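Ribosomal-protein-serine acetyltransferase, putative (Vibrio cholerae O1 biovar eltor, PDB 2FCK) is of unproven function but may acetylate the N-terminal serine or alanine of a protein, as a putative ribosomal-protein acetyltransferase of the GNAT family. Local coordinates at residues A[87-101]-A[122-136]. Numbering follows the deposited sequence. Where two conformers were deposited one is given.
Sequences VAINEFYHTFNMASL and LILFCFERLELTRLE. With NO3 (nitrate ion), chain K.
Strand 98-101 pairs in parallel with strand 134-136 in the central sheet, and helix 122-129 lies on one face of that sheet, nearly antiparallel to strand 98-101. Ala-99 N donates to Arg-134 O at 3.2 Å, Glu-136 N to Ala-99 O, and Leu-101 N to Glu-136 O. On the helix side the contact is apolar. Leu-101 reaches Ile-123 and Leu-135 with CD1, and Leu-122 and Cys-126 with CD2. With CG1 anti to its carbonyl carbon (chi1 -58°), Ile-89 carries CD1 to Cys-126 SG, 3.9 Å away, and to the edge of the Phe-125 ring. Leu-122 CD2 lies against the Ala-88 carbonyl carbon. Further along, Leu-130 CD1 meets the Phe-92 ring at its edge, 3.7 Å from Phe-92 CE2. A nitrate, probably from the crystallisation liquor, sits over one face of this ring and accepts from His-94 NE2.

The strand-helix-strand path from 98-105 through 114-129 to 134-139 is a beta-alpha-beta crossover, part of the GNAT acetyltransferase fold. The turn at 94-97 links antiparallel strands 83-93 and 98-105 and carries a G1 beta bulge. Its Asn-97 ties the turn to the helix-to-strand loop. Asn-97 ND2 gives a fairly straight bond to a lone pair of Glu-131 O (3.0 Å, 163°). Asn-97 ND2 also donates to Thr-133 OG1 at 2.9 Å, with that oxygen tilted from the amide plane of Asn-97. Thr-133 N returns a bond to Asn-97 O at 3.0 Å.

On the other sheet face, Met-98, a selenomethionine, runs alongside Arg-134, with Met-98 SE 3.7 Å from Arg-134 CD. Arg-134 forms a salt bridge with Glu-136, NE and NH2 both donating to OE2, NH2 at 2.7 Å. Arg-134 NH2 also pairs with Glu-158, while its NH1 donates to Pro-162 O of the second subunit.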
loop_
_atom_site.group_PDB
_atom_site.type_symbol
_atom_site.label_atom_id
_atom_site.label_comp_id
_atom_site.label_asym_id
_atom_site.label_seq_id
_atom_site.Cartn_x
_atom_site.Cartn_y
_atom_site.Cartn_z
ATOM N N VAL A 87 17.690 1.996 5.980
ATOM C CA VAL A 87 16.695 1.047 5.492
ATOM C C VAL A 87 15.392 1.438 6.170
ATOM O O VAL A 87 15.399 1.861 7.342
ATOM C CB VAL A 87 17.082 -0.443 5.787
ATOM C CG1 VAL A 87 18.352 -0.865 4.961
ATOM C CG2 VAL A 87 17.229 -0.711 7.327
ATOM N N ALA A 88 14.297 1.342 5.431
ATOM C CA ALA A 88 13.031 1.808 6.002
ATOM C C ALA A 88 11.863 0.938 5.673
ATOM O O ALA A 88 11.773 0.436 4.544
ATOM C CB ALA A 88 12.748 3.225 5.529
ATOM N N ILE A 89 10.915 0.863 6.613
ATOM C CA ILE A 89 9.544 0.477 6.239
ATOM C C ILE A 89 8.842 1.799 5.923
ATOM O O ILE A 89 8.641 2.650 6.817
ATOM C CB ILE A 89 8.776 -0.240 7.378
ATOM C CG1 ILE A 89 9.515 -1.502 7.837
ATOM C CG2 ILE A 89 7.366 -0.656 6.886
ATOM C CD1 ILE A 89 9.091 -2.034 9.195
ATOM N N ASN A 90 8.521 1.988 4.649
ATOM C CA ASN A 90 7.940 3.242 4.238
ATOM C C ASN A 90 6.467 3.324 4.537
ATOM O O ASN A 90 5.998 4.403 4.883
ATOM C CB ASN A 90 8.112 3.451 2.736
ATOM C CG ASN A 90 9.500 3.716 2.338
ATOM O OD1 ASN A 90 10.248 4.384 3.049
ATOM N ND2 ASN A 90 9.872 3.222 1.148
ATOM N N GLU A 91 5.728 2.229 4.315
ATOM C CA GLU A 91 4.259 2.181 4.487
ATOM C C GLU A 91 3.795 0.771 4.801
ATOM O O GLU A 91 4.201 -0.186 4.122
ATOM C CB GLU A 91 3.559 2.639 3.190
ATOM C CG GLU A 91 2.028 2.379 3.115
ATOM C CD GLU A 91 1.189 3.590 3.553
ATOM O OE1 GLU A 91 0.123 3.426 4.216
ATOM O OE2 GLU A 91 1.597 4.711 3.153
ATOM N N PHE A 92 2.898 0.657 5.781
ATOM C CA PHE A 92 2.240 -0.608 6.059
ATOM C C PHE A 92 0.944 -0.676 5.235
ATOM O O PHE A 92 0.240 0.311 5.124
ATOM C CB PHE A 92 1.899 -0.729 7.543
ATOM C CG PHE A 92 3.133 -0.911 8.409
ATOM C CD1 PHE A 92 3.683 0.168 9.094
ATOM C CD2 PHE A 92 3.715 -2.162 8.511
ATOM C CE1 PHE A 92 4.851 -0.021 9.913
ATOM C CE2 PHE A 92 4.875 -2.350 9.343
ATOM C CZ PHE A 92 5.398 -1.272 10.030
ATOM N N TYR A 93 0.614 -1.834 4.717
ATOM C CA TYR A 93 -0.654 -1.938 4.039
ATOM C C TYR A 93 -1.388 -3.067 4.734
ATOM O O TYR A 93 -1.322 -4.219 4.340
ATOM C CB TYR A 93 -0.437 -2.090 2.528
ATOM C CG TYR A 93 0.531 -1.064 1.951
ATOM C CD1 TYR A 93 0.218 0.299 1.920
ATOM C CD2 TYR A 93 1.750 -1.467 1.417
ATOM C CE1 TYR A 93 1.113 1.230 1.372
ATOM C CE2 TYR A 93 2.658 -0.548 0.888
ATOM C CZ TYR A 93 2.329 0.798 0.870
ATOM O OH TYR A 93 3.211 1.698 0.324
ATOM N N HIS A 94 -1.991 -2.715 5.871
ATOM C CA HIS A 94 -2.544 -3.691 6.797
ATOM C C HIS A 94 -3.617 -4.554 6.178
ATOM O O HIS A 94 -3.737 -5.713 6.516
ATOM C CB HIS A 94 -2.950 -3.054 8.143
ATOM C CG HIS A 94 -1.780 -2.541 8.924
ATOM N ND1 HIS A 94 -1.571 -1.198 9.149
ATOM C CD2 HIS A 94 -0.730 -3.182 9.491
ATOM C CE1 HIS A 94 -0.476 -1.033 9.859
ATOM N NE2 HIS A 94 0.075 -2.221 10.056
ATOM N N THR A 95 -4.405 -3.998 5.242
ATOM C CA THR A 95 -5.426 -4.774 4.583
ATOM C C THR A 95 -4.882 -6.015 3.889
ATOM O O THR A 95 -5.593 -7.026 3.798
ATOM C CB THR A 95 -6.228 -3.864 3.620
ATOM O OG1 THR A 95 -6.779 -2.786 4.408
ATOM C CG2 THR A 95 -7.392 -4.605 3.022
ATOM N N PHE A 96 -3.635 -5.944 3.421
ATOM C CA PHE A 96 -3.027 -7.039 2.695
ATOM C C PHE A 96 -1.867 -7.728 3.431
ATOM O O PHE A 96 -1.185 -8.496 2.815
ATOM C CB PHE A 96 -2.511 -6.563 1.361
ATOM C CG PHE A 96 -3.503 -5.731 0.624
ATOM C CD1 PHE A 96 -3.302 -4.383 0.469
ATOM C CD2 PHE A 96 -4.656 -6.297 0.170
ATOM C CE1 PHE A 96 -4.258 -3.612 -0.194
ATOM C CE2 PHE A 96 -5.608 -5.541 -0.509
ATOM C CZ PHE A 96 -5.396 -4.199 -0.668
ATOM N N ASN A 97 -1.682 -7.407 4.709
ATOM C CA ASN A 97 -0.615 -7.938 5.549
ATOM C C ASN A 97 0.748 -7.757 4.900
ATOM O O ASN A 97 1.549 -8.688 4.860
ATOM C CB ASN A 97 -0.857 -9.407 5.867
ATOM C CG ASN A 97 -0.008 -9.880 7.044
ATOM O OD1 ASN A 97 0.250 -9.114 7.978
ATOM N ND2 ASN A 97 0.480 -11.116 6.973
HETATM N N MSE A 98 0.965 -6.564 4.342
HETATM C CA MSE A 98 2.090 -6.315 3.445
HETATM C C MSE A 98 2.752 -5.017 3.881
HETATM O O MSE A 98 2.125 -4.232 4.586
HETATM C CB MSE A 98 1.455 -6.130 2.016
HETATM C CG MSE A 98 2.442 -5.861 1.041
HETATM SE SE MSE A 98 1.587 -5.865 -0.720
HETATM C CE MSE A 98 2.741 -4.627 -1.228
ATOM N N ALA A 99 3.981 -4.739 3.446
ATOM C CA ALA A 99 4.533 -3.403 3.651
ATOM C C ALA A 99 5.463 -3.022 2.496
ATOM O O ALA A 99 5.872 -3.879 1.731
ATOM C CB ALA A 99 5.349 -3.335 5.020
ATOM N N SER A 100 5.791 -1.742 2.443
ATOM C CA SER A 100 6.681 -1.109 1.443
ATOM C C SER A 100 8.021 -0.799 2.059
ATOM O O SER A 100 8.082 -0.140 3.097
ATOM C CB SER A 100 6.029 0.265 1.065
ATOM O OG SER A 100 7.032 1.239 0.719
ATOM N N LEU A 101 9.098 -1.259 1.426
ATOM C CA LEU A 101 10.440 -0.981 1.967
ATOM C C LEU A 101 11.209 -0.059 1.033
ATOM O O LEU A 101 10.996 -0.026 -0.227
ATOM C CB LEU A 101 11.250 -2.283 2.118
ATOM C CG LEU A 101 10.676 -3.407 2.973
ATOM C CD1 LEU A 101 11.786 -4.437 3.141
ATOM C CD2 LEU A 101 10.182 -2.985 4.328
ATOM N N LEU A 122 16.132 -6.100 8.164
ATOM C CA LEU A 122 14.813 -5.468 8.167
ATOM C C LEU A 122 13.761 -6.442 7.631
ATOM O O LEU A 122 12.647 -6.549 8.148
ATOM C CB LEU A 122 14.853 -4.167 7.354
ATOM C CG LEU A 122 13.515 -3.401 7.340
ATOM C CD1 LEU A 122 13.106 -2.998 8.772
ATOM C CD2 LEU A 122 13.568 -2.164 6.408
ATOM N N ILE A 123 14.100 -7.169 6.585
ATOM C CA ILE A 123 13.183 -8.146 6.012
ATOM C C ILE A 123 12.818 -9.240 7.041
ATOM O O ILE A 123 11.652 -9.623 7.221
ATOM C CB ILE A 123 13.868 -8.775 4.779
ATOM C CG1 ILE A 123 13.908 -7.722 3.607
ATOM C CG2 ILE A 123 13.118 -10.089 4.310
ATOM C CD1 ILE A 123 14.902 -8.197 2.495
ATOM N N LEU A 124 13.821 -9.751 7.734
ATOM C CA LEU A 124 13.568 -10.754 8.770
ATOM C C LEU A 124 12.700 -10.212 9.900
ATOM O O LEU A 124 11.813 -10.910 10.382
ATOM C CB LEU A 124 14.874 -11.317 9.331
ATOM C CG LEU A 124 15.647 -12.134 8.295
ATOM C CD1 LEU A 124 17.045 -12.531 8.890
ATOM C CD2 LEU A 124 14.834 -13.346 7.767
ATOM N N PHE A 125 12.940 -8.971 10.294
ATOM C CA PHE A 125 12.082 -8.331 11.300
ATOM C C PHE A 125 10.634 -8.305 10.821
ATOM O O PHE A 125 9.700 -8.672 11.562
ATOM C CB PHE A 125 12.634 -6.938 11.597
ATOM C CG PHE A 125 11.698 -6.059 12.369
ATOM C CD1 PHE A 125 11.502 -6.258 13.724
ATOM C CD2 PHE A 125 11.042 -5.028 11.719
ATOM C CE1 PHE A 125 10.627 -5.417 14.451
ATOM C CE2 PHE A 125 10.158 -4.204 12.411
ATOM C CZ PHE A 125 9.959 -4.406 13.772
ATOM N N CYS A 126 10.439 -7.908 9.557
ATOM C CA CYS A 126 9.070 -7.851 8.993
ATOM C C CYS A 126 8.379 -9.217 8.964
ATOM O O CYS A 126 7.194 -9.320 9.318
ATOM C CB CYS A 126 9.103 -7.270 7.599
ATOM S SG CYS A 126 9.457 -5.519 7.544
ATOM N N PHE A 127 9.124 -10.272 8.586
ATOM C CA PHE A 127 8.506 -11.618 8.406
ATOM C C PHE A 127 8.376 -12.369 9.757
ATOM O O PHE A 127 7.336 -12.969 10.061
ATOM C CB PHE A 127 9.300 -12.490 7.399
ATOM C CG PHE A 127 9.171 -12.071 5.953
ATOM C CD1 PHE A 127 8.004 -11.450 5.463
ATOM C CD2 PHE A 127 10.164 -12.422 5.037
ATOM C CE1 PHE A 127 7.901 -11.134 4.128
ATOM C CE2 PHE A 127 10.040 -12.104 3.692
ATOM C CZ PHE A 127 8.907 -11.469 3.238
ATOM N N GLU A 128 9.457 -12.354 10.531
ATOM C CA GLU A 128 9.497 -13.096 11.802
ATOM C C GLU A 128 8.700 -12.410 12.883
ATOM O O GLU A 128 7.867 -13.037 13.522
ATOM C CB GLU A 128 10.949 -13.304 12.271
ATOM C CG GLU A 128 11.787 -14.063 11.282
ATOM C CD GLU A 128 11.257 -15.458 11.006
ATOM O OE1 GLU A 128 10.797 -16.134 11.953
ATOM O OE2 GLU A 128 11.299 -15.872 9.833
ATOM N N ARG A 129 8.976 -11.128 13.099
ATOM C CA ARG A 129 8.436 -10.382 14.218
ATOM C C ARG A 129 7.070 -9.796 13.879
ATOM O O ARG A 129 6.097 -9.980 14.642
ATOM C CB ARG A 129 9.393 -9.274 14.610
ATOM C CG ARG A 129 8.889 -8.379 15.704
ATOM C CD ARG A 129 9.970 -7.951 16.698
ATOM N NE ARG A 129 9.415 -6.982 17.654
ATOM C CZ ARG A 129 10.059 -6.519 18.720
ATOM N NH1 ARG A 129 11.294 -6.939 18.996
ATOM N NH2 ARG A 129 9.460 -5.636 19.512
ATOM N N LEU A 130 6.980 -9.095 12.743
ATOM C CA LEU A 130 5.687 -8.432 12.373
ATOM C C LEU A 130 4.709 -9.390 11.709
ATOM O O LEU A 130 3.521 -9.061 11.548
ATOM C CB LEU A 130 5.901 -7.154 11.513
ATOM C CG LEU A 130 6.798 -6.051 12.126
ATOM C CD1 LEU A 130 6.931 -4.784 11.244
ATOM C CD2 LEU A 130 6.378 -5.681 13.548
ATOM N N GLU A 131 5.207 -10.557 11.291
ATOM C CA GLU A 131 4.415 -11.624 10.653
ATOM C C GLU A 131 3.721 -11.179 9.343
ATOM O O GLU A 131 2.635 -11.667 9.009
ATOM C CB GLU A 131 3.385 -12.228 11.630
ATOM C CG GLU A 131 4.029 -13.030 12.784
ATOM C CD GLU A 131 2.991 -13.492 13.826
ATOM O OE1 GLU A 131 1.896 -13.936 13.421
ATOM O OE2 GLU A 131 3.259 -13.381 15.034
ATOM N N LEU A 132 4.379 -10.272 8.609
ATOM C CA LEU A 132 3.906 -9.808 7.318
ATOM C C LEU A 132 4.125 -10.964 6.343
ATOM O O LEU A 132 5.012 -11.810 6.559
ATOM C CB LEU A 132 4.637 -8.524 6.894
ATOM C CG LEU A 132 4.384 -7.313 7.781
ATOM C CD1 LEU A 132 5.343 -6.170 7.408
ATOM C CD2 LEU A 132 2.925 -6.849 7.778
ATOM N N THR A 133 3.305 -11.047 5.305
ATOM C CA THR A 133 3.414 -12.151 4.357
ATOM C C THR A 133 3.840 -11.713 2.947
ATOM O O THR A 133 3.934 -12.529 2.062
ATOM C CB THR A 133 2.112 -13.051 4.314
ATOM O OG1 THR A 133 0.938 -12.223 4.310
ATOM C CG2 THR A 133 2.077 -13.984 5.541
ATOM N N ARG A 134 4.115 -10.424 2.775
ATOM C CA ARG A 134 4.656 -9.898 1.534
ATOM C C ARG A 134 5.290 -8.534 1.778
ATOM O O ARG A 134 4.730 -7.697 2.501
ATOM C CB ARG A 134 3.516 -9.709 0.506
ATOM C CG ARG A 134 3.973 -9.144 -0.848
ATOM C CD ARG A 134 2.808 -9.172 -1.919
ATOM N NE ARG A 134 3.150 -8.307 -3.074
ATOM C CZ ARG A 134 3.732 -8.715 -4.204
ATOM N NH1 ARG A 134 4.002 -9.998 -4.410
ATOM N NH2 ARG A 134 4.071 -7.836 -5.132
ATOM N N LEU A 135 6.431 -8.284 1.127
ATOM C CA LEU A 135 7.027 -6.939 1.144
ATOM C C LEU A 135 7.252 -6.508 -0.311
ATOM O O LEU A 135 7.614 -7.335 -1.115
ATOM C CB LEU A 135 8.385 -6.968 1.853
ATOM C CG LEU A 135 8.354 -7.474 3.319
ATOM C CD1 LEU A 135 9.792 -7.679 3.870
ATOM C CD2 LEU A 135 7.604 -6.535 4.216
ATOM N N GLU A 136 7.014 -5.240 -0.603
ATOM C CA GLU A 136 7.379 -4.642 -1.907
ATOM C C GLU A 136 8.538 -3.621 -1.757
ATOM O O GLU A 136 8.526 -2.772 -0.841
ATOM C CB GLU A 136 6.161 -3.994 -2.524
ATOM C CG GLU A 136 5.254 -5.114 -3.097
ATOM C CD GLU A 136 3.998 -4.591 -3.804
ATOM O OE1 GLU A 136 3.765 -3.357 -3.845
ATOM O OE2 GLU A 136 3.212 -5.460 -4.246
HETATM N N NO3 K . 3.154 -2.027 13.290
HETATM O O1 NO3 K . 3.804 -3.006 14.058
HETATM O O2 NO3 K . 3.301 -0.673 13.624
HETATM O O3 NO3 K . 2.359 -2.398 12.197
HETATM O O HOH W 1 0.531 -10.639 2.135
HETATM O O HOH W 2 0.845 -9.176 10.662
#